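Local coordinates for periplasmic solute binding protein (Pectobacterium atrosepticum, PDB 4RY1) that probably binds a sugar in the periplasm and delivers it to an ABC-type transporter, as a bacterial solute-binding protein of family 1, at residues 47-52 and 57-62; 5-10 and 288-293. All coordinates share one frame; numbering follows the deposited sequence.

Contact 1 (47-52 and 57-62)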
loop_
_atom_site.group_PDB
_atom_site.type_symbol
_atom_site.label_atom_id
_atom_site.label_comp_id
_atom_site.label_asym_id
_atom_site.label_seq_id
_atom_site.Cartn_x
_atom_site.Cartn_y
_atom_site.Cartn_z
ATOM N N SER A 47 4.657 -7.557 14.523
ATOM C CA SER A 47 4.801 -8.608 15.532
ATOM C C SER A 47 5.156 -7.976 16.908
ATOM O O SER A 47 4.578 -8.346 17.942
ATOM C CB SER A 47 5.788 -9.681 15.045
ATOM O OG SER A 47 7.097 -9.201 15.073
ATOM N N ARG A 48 5.999 -6.937 16.914
ATOM C CA ARG A 48 6.329 -6.234 18.161
ATOM C C ARG A 48 5.106 -5.530 18.756
ATOM O O ARG A 48 4.871 -5.560 19.967
ATOM C CB ARG A 48 7.475 -5.218 17.960
ATOM N N LEU A 49 4.369 -4.834 17.895
ATOM C CA LEU A 49 3.197 -4.093 18.333
ATOM C C LEU A 49 2.144 -5.027 18.904
ATOM O O LEU A 49 1.535 -4.738 19.924
ATOM C CB LEU A 49 2.625 -3.275 17.174
ATOM C CG LEU A 49 1.366 -2.485 17.547
ATOM C CD1 LEU A 49 1.661 -1.484 18.652
ATOM C CD2 LEU A 49 0.762 -1.803 16.318
ATOM N N SER A 50 1.928 -6.142 18.219
ATOM C CA SER A 50 0.926 -7.128 18.665
ATOM C C SER A 50 1.267 -7.653 20.069
ATOM O O SER A 50 0.413 -7.764 20.939
ATOM C CB SER A 50 0.803 -8.263 17.664
ATOM O OG SER A 50 -0.277 -9.113 17.987
ATOM N N THR A 51 2.540 -7.930 20.271
ATOM C CA THR A 51 3.023 -8.383 21.575
ATOM C C THR A 51 2.846 -7.286 22.646
ATOM O O THR A 51 2.380 -7.539 23.754
ATOM C CB THR A 51 4.466 -8.872 21.487
ATOM O OG1 THR A 51 4.513 -9.993 20.598
ATOM C CG2 THR A 51 4.993 -9.268 22.884
ATOM N N GLN A 52 3.184 -6.044 22.302
ATOM C CA GLN A 52 2.960 -4.936 23.229
ATOM C C GLN A 52 1.496 -4.813 23.633
ATOM O O GLN A 52 1.171 -4.651 24.810
ATOM C CB GLN A 52 3.369 -3.606 22.574
ATOM C CG GLN A 52 4.875 -3.368 22.491
ATOM C CD GLN A 52 5.212 -2.079 21.762
ATOM O OE1 GLN A 52 4.511 -1.696 20.825
ATOM N NE2 GLN A 52 6.284 -1.425 22.174
ATOM N N GLN A 57 1.486 -2.723 26.848
ATOM C CA GLN A 57 2.765 -1.997 26.796
ATOM C C GLN A 57 2.910 -1.091 25.552
ATOM O O GLN A 57 3.972 -0.543 25.311
ATOM C CB GLN A 57 3.959 -2.963 26.832
ATOM C CG GLN A 57 4.032 -3.867 28.050
ATOM C CD GLN A 57 3.874 -3.115 29.345
ATOM O OE1 GLN A 57 2.845 -3.215 30.010
ATOM N NE2 GLN A 57 4.885 -2.336 29.703
ATOM N N GLU A 58 1.867 -0.997 24.746
ATOM C CA GLU A 58 1.962 -0.252 23.496
ATOM C C GLU A 58 2.116 1.265 23.732
ATOM O O GLU A 58 1.691 1.804 24.759
ATOM C CB GLU A 58 0.738 -0.540 22.641
ATOM C CG GLU A 58 -0.582 0.019 23.142
ATOM C CD GLU A 58 -1.342 -0.866 24.133
ATOM O OE1 GLU A 58 -0.737 -1.719 24.838
ATOM O OE2 GLU A 58 -2.557 -0.664 24.210
ATOM N N PRO A 59 2.709 1.959 22.754
ATOM C CA PRO A 59 2.805 3.397 22.864
ATOM C C PRO A 59 1.479 4.114 22.797
ATOM O O PRO A 59 0.479 3.580 22.331
ATOM C CB PRO A 59 3.667 3.799 21.675
ATOM C CG PRO A 59 4.012 2.582 20.926
ATOM C CD PRO A 59 3.241 1.446 21.490
ATOM N N ASP A 60 1.488 5.355 23.260
ATOM C CA ASP A 60 0.272 6.189 23.263
ATOM C C ASP A 60 -0.258 6.456 21.854
ATOM O O ASP A 60 -1.463 6.500 21.640
ATOM C CB ASP A 60 0.534 7.518 23.966
ATOM C CG ASP A 60 0.994 7.324 25.396
ATOM O OD1 ASP A 60 2.204 7.126 25.609
ATOM O OD2 ASP A 60 0.120 7.284 26.275
ATOM N N VAL A 61 0.680 6.719 20.945
ATOM C CA VAL A 61 0.382 6.940 19.524
ATOM C C VAL A 61 1.126 5.902 18.700
ATOM O O VAL A 61 2.346 5.733 18.843
ATOM C CB VAL A 61 0.761 8.352 19.044
ATOM C CG1 VAL A 61 0.480 8.539 17.541
ATOM C CG2 VAL A 61 -0.022 9.382 19.817
ATOM N N MET A 62 0.383 5.214 17.835
ATOM C CA MET A 62 0.972 4.178 16.978
ATOM C C MET A 62 0.673 4.468 15.519
ATOM O O MET A 62 -0.481 4.689 15.150
ATOM C CB MET A 62 0.349 2.820 17.292
ATOM C CG MET A 62 0.579 2.314 18.712
ATOM S SD MET A 62 -0.699 1.116 19.341
ATOM C CE MET A 62 -1.911 2.377 19.852
#

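Contact 2 (5-10 and 288-293). With ACT (acetate ion), chain F.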
loop_
_atom_site.group_PDB
_atom_site.type_symbol
_atom_site.label_atom_id
_atom_site.label_comp_id
_atom_site.label_asym_id
_atom_site.label_seq_id
_atom_site.Cartn_x
_atom_site.Cartn_y
_atom_site.Cartn_z
ATOM N N ILE A 5 4.335 11.122 26.579
ATOM C CA ILE A 5 3.692 10.279 25.580
ATOM C C ILE A 5 4.721 9.608 24.677
ATOM O O ILE A 5 5.762 10.177 24.330
ATOM C CB ILE A 5 2.615 11.000 24.757
ATOM C CG1 ILE A 5 3.197 12.146 23.966
ATOM C CG2 ILE A 5 1.520 11.539 25.681
ATOM C CD1 ILE A 5 2.211 12.744 22.980
ATOM N N ARG A 6 4.407 8.385 24.297
ATOM C CA ARG A 6 5.260 7.567 23.442
ATOM C C ARG A 6 4.611 7.445 22.072
ATOM O O ARG A 6 3.385 7.379 21.965
ATOM C CB ARG A 6 5.378 6.164 24.027
ATOM C CG ARG A 6 6.110 6.106 25.354
ATOM C CD ARG A 6 5.808 4.804 26.068
ATOM N NE ARG A 6 6.134 3.679 25.212
ATOM C CZ ARG A 6 5.531 2.494 25.255
ATOM N NH1 ARG A 6 4.568 2.251 26.142
ATOM N NH2 ARG A 6 5.876 1.560 24.387
ATOM N N ILE A 7 5.428 7.497 21.030
ATOM C CA ILE A 7 4.943 7.364 19.626
ATOM C C ILE A 7 5.834 6.401 18.852
ATOM O O ILE A 7 7.058 6.523 18.885
ATOM C CB ILE A 7 4.830 8.740 18.894
ATOM C CG1 ILE A 7 4.386 8.543 17.451
ATOM C CG2 ILE A 7 6.114 9.519 18.982
ATOM C CD1 ILE A 7 3.963 9.836 16.768
ATOM N N SER A 8 5.208 5.424 18.203
ATOM C CA SER A 8 5.901 4.514 17.314
ATOM C C SER A 8 5.538 4.664 15.851
ATOM O O SER A 8 4.398 4.987 15.489
ATOM C CB SER A 8 5.700 3.051 17.727
ATOM O OG SER A 8 4.352 2.582 17.559
ATOM N N TRP A 9 6.513 4.367 15.019
ATOM C CA TRP A 9 6.303 4.286 13.579
ATOM C C TRP A 9 7.401 3.456 12.918
ATOM O O TRP A 9 8.380 3.112 13.561
ATOM C CB TRP A 9 6.227 5.699 12.927
ATOM C CG TRP A 9 7.561 6.414 12.841
ATOM C CD1 TRP A 9 8.432 6.387 11.803
ATOM C CD2 TRP A 9 8.170 7.205 13.856
ATOM N NE1 TRP A 9 9.529 7.141 12.086
ATOM C CE2 TRP A 9 9.412 7.649 13.345
ATOM C CE3 TRP A 9 7.793 7.593 15.148
ATOM C CZ2 TRP A 9 10.296 8.431 14.086
ATOM C CZ3 TRP A 9 8.670 8.375 15.882
ATOM C CH2 TRP A 9 9.903 8.810 15.336
ATOM N N TRP A 10 7.224 3.141 11.643
ATOM C CA TRP A 10 8.263 2.494 10.837
ATOM C C TRP A 10 8.572 3.346 9.622
ATOM O O TRP A 10 7.791 4.222 9.231
ATOM C CB TRP A 10 7.835 1.104 10.347
ATOM C CG TRP A 10 6.737 1.144 9.318
ATOM C CD1 TRP A 10 6.870 1.266 7.969
ATOM C CD2 TRP A 10 5.346 1.096 9.574
ATOM N NE1 TRP A 10 5.654 1.318 7.374
ATOM C CE2 TRP A 10 4.687 1.171 8.331
ATOM C CE3 TRP A 10 4.588 0.943 10.731
ATOM C CZ2 TRP A 10 3.309 1.150 8.227
ATOM C CZ3 TRP A 10 3.231 0.928 10.619
ATOM C CH2 TRP A 10 2.596 1.020 9.390
ATOM N N SER A 288 -1.558 4.609 5.867
ATOM C CA SER A 288 -1.326 4.301 7.275
ATOM C C SER A 288 -2.235 5.213 8.076
ATOM O O SER A 288 -2.766 6.199 7.544
ATOM C CB SER A 288 0.135 4.510 7.685
ATOM O OG SER A 288 0.919 3.334 7.440
ATOM N N LEU A 289 -2.381 4.880 9.353
ATOM C CA LEU A 289 -3.213 5.622 10.298
ATOM C C LEU A 289 -2.366 5.915 11.509
ATOM O O LEU A 289 -1.440 5.160 11.795
ATOM C CB LEU A 289 -4.416 4.789 10.802
ATOM C CG LEU A 289 -5.218 3.954 9.803
ATOM C CD1 LEU A 289 -6.232 3.057 10.515
ATOM C CD2 LEU A 289 -5.963 4.871 8.908
ATOM N N PHE A 290 -2.715 6.968 12.243
ATOM C CA PHE A 290 -2.275 7.100 13.627
ATOM C C PHE A 290 -3.436 6.730 14.538
ATOM O O PHE A 290 -4.546 7.252 14.385
ATOM C CB PHE A 290 -1.811 8.514 13.980
ATOM C CG PHE A 290 -0.414 8.845 13.523
ATOM C CD1 PHE A 290 0.677 8.043 13.855
ATOM C CD2 PHE A 290 -0.174 10.015 12.808
ATOM C CE1 PHE A 290 1.966 8.373 13.434
ATOM C CE2 PHE A 290 1.102 10.341 12.412
ATOM C CZ PHE A 290 2.168 9.526 12.702
ATOM N N ALA A 291 -3.151 5.819 15.475
ATOM C CA ALA A 291 -4.106 5.364 16.492
ATOM C C ALA A 291 -3.579 5.721 17.874
ATOM O O ALA A 291 -2.382 5.789 18.089
ATOM C CB ALA A 291 -4.292 3.856 16.392
ATOM N N ILE A 292 -4.504 5.945 18.797
ATOM C CA ILE A 292 -4.206 6.179 20.217
ATOM C C ILE A 292 -4.508 4.897 21.020
ATOM O O ILE A 292 -5.517 4.248 20.802
ATOM C CB ILE A 292 -5.011 7.364 20.776
ATOM C CG1 ILE A 292 -4.635 8.650 20.036
ATOM C CG2 ILE A 292 -4.811 7.526 22.277
ATOM C CD1 ILE A 292 -5.450 9.877 20.420
ATOM N N SER A 293 -3.609 4.581 21.947
ATOM C CA SER A 293 -3.755 3.412 22.810
ATOM C C SER A 293 -5.053 3.477 23.573
ATOM O O SER A 293 -5.390 4.518 24.118
ATOM C CB SER A 293 -2.625 3.329 23.826
ATOM O OG SER A 293 -2.934 2.349 24.817
HETATM C C ACT F . 6.407 2.638 3.506
HETATM O O ACT F . 6.940 2.442 4.624
HETATM O OXT ACT F . 5.445 3.419 3.427
HETATM C CH3 ACT F . 6.895 1.958 2.247
#

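Contact 1 (47-52 and 57-62)
In the beta-alpha-beta crossover that leads from strand 33-40 through helix 45-55 to strand 61-64, the helix end and the segment running into the strand fold back on each other here. One backbone bond fixes the turn: Gln-57 N donates to Gln-52 O at 2.8 Å and is nearly straight (N-H...O 164°), spanning five residues, one more than an alpha-helical bond. The side chain of Gln-52 then covers the start of the loop. Its CG stands anti to the carbonyl carbon (chi1 -76°) and the chain runs out extended, crossing Pro-59 at about a right angle. There Gln-52 OE1 rests against Pro-59 CD at 3.5 Å, while Gln-52 CB lies 4.0 Å from Glu-58 CB. Glu-58 bends at chi2, which brings its OE1 within 3.5 Å of Gln-52 O, a meeting of two acceptors without a hydrogen bond; its other carboxylate oxygen, OE2, is held by Ser-293 OG. One turn earlier, buried Leu-49 packs against the strand that follows. With CG anti to the backbone N (chi1 179°), it crosses the side chain of Met-62 at roughly a right angle, and its methyl CD1 packs on Met-62 SD at 3.6 Å and on Met-62 CG at 3.9 Å.

Contact 2 (5-10 and 288-293)
Ile-7 and Phe-290 meet between two strands that are not neighbours: 3-10 and 284-292 run nearly antiparallel (168° between their touching parts), but strand 61-64 lies between them in the sheet. The nearest CA atoms across the pair, those of Ile-7 and Ile-292, are therefore 9.2 Å apart, no hydrogen bond joins the two segments, and side chains alone bridge the gap. The more enclosed part is apolar. Ile-7 is fully extended, CG1 anti to the backbone N (chi1 178°), and carries its terminal methyl CD1 to Phe-290 CE1 at 4.2 Å, meeting the ring obliquely. Helix 299-310 backs both residues, Leu-305 touching Ile-7 and Met-306 touching Phe-290.

The far end, also buried, adjoins small molecules instead of a helix. The six-membered ring of Trp-10 reaches Ser-288, whose OG lies 3.3 Å from Trp-10 CZ2, although Ser-288 has two conformers and this close approach, belonging to one of them, is doubtful. Further along the same edge, Trp-10 NE1, separated from CZ2 by CE2 alone, makes a weak, bent hydrogen bond to an acetate oxygen, O, at 3.2 Å (130°), near the ring plane; Arg-15 also holds the acetate. A glycerol lies about 4 Å from the same side chain. Tyr-45 meets the indole edge-to-face, Trp-42 is a further ring neighbour, and Arg-63 adds a cation-pi contact. Such an aromatic cluster is consistent with a sugar pocket at the strand end, though both small molecules probably came from the crystallisation liquor.

Among its neighbours, strand 3-10 has strand 33-40 on one flank and 61-64 on the other, and Ile-7 also touches Ile-23 of helix 13-29.

In the fold
Contact 1 is nested along the chain inside the long loop closed by contact 2, and their centres are 9 Å apart. Strand 61-64, which begins within segment 57-62, is the piece that joins them: it pairs in parallel with 3-10 and antiparallel with 284-292. Met-62 N probably bonds to Ala-291 O (2.8 Å), and Asp-60 OD1 probably accepts from Arg-6 N (2.9 Å). Packing adds to these bonds, with Pro-59 CG 3.4 Å from Ser-8 OG. The acetate and glycerol lie at the Trp-10 end of contact 2. Contact 1 lies at the incoming end of strand 61-64, whose later residue Arg-63 reaches Trp-10.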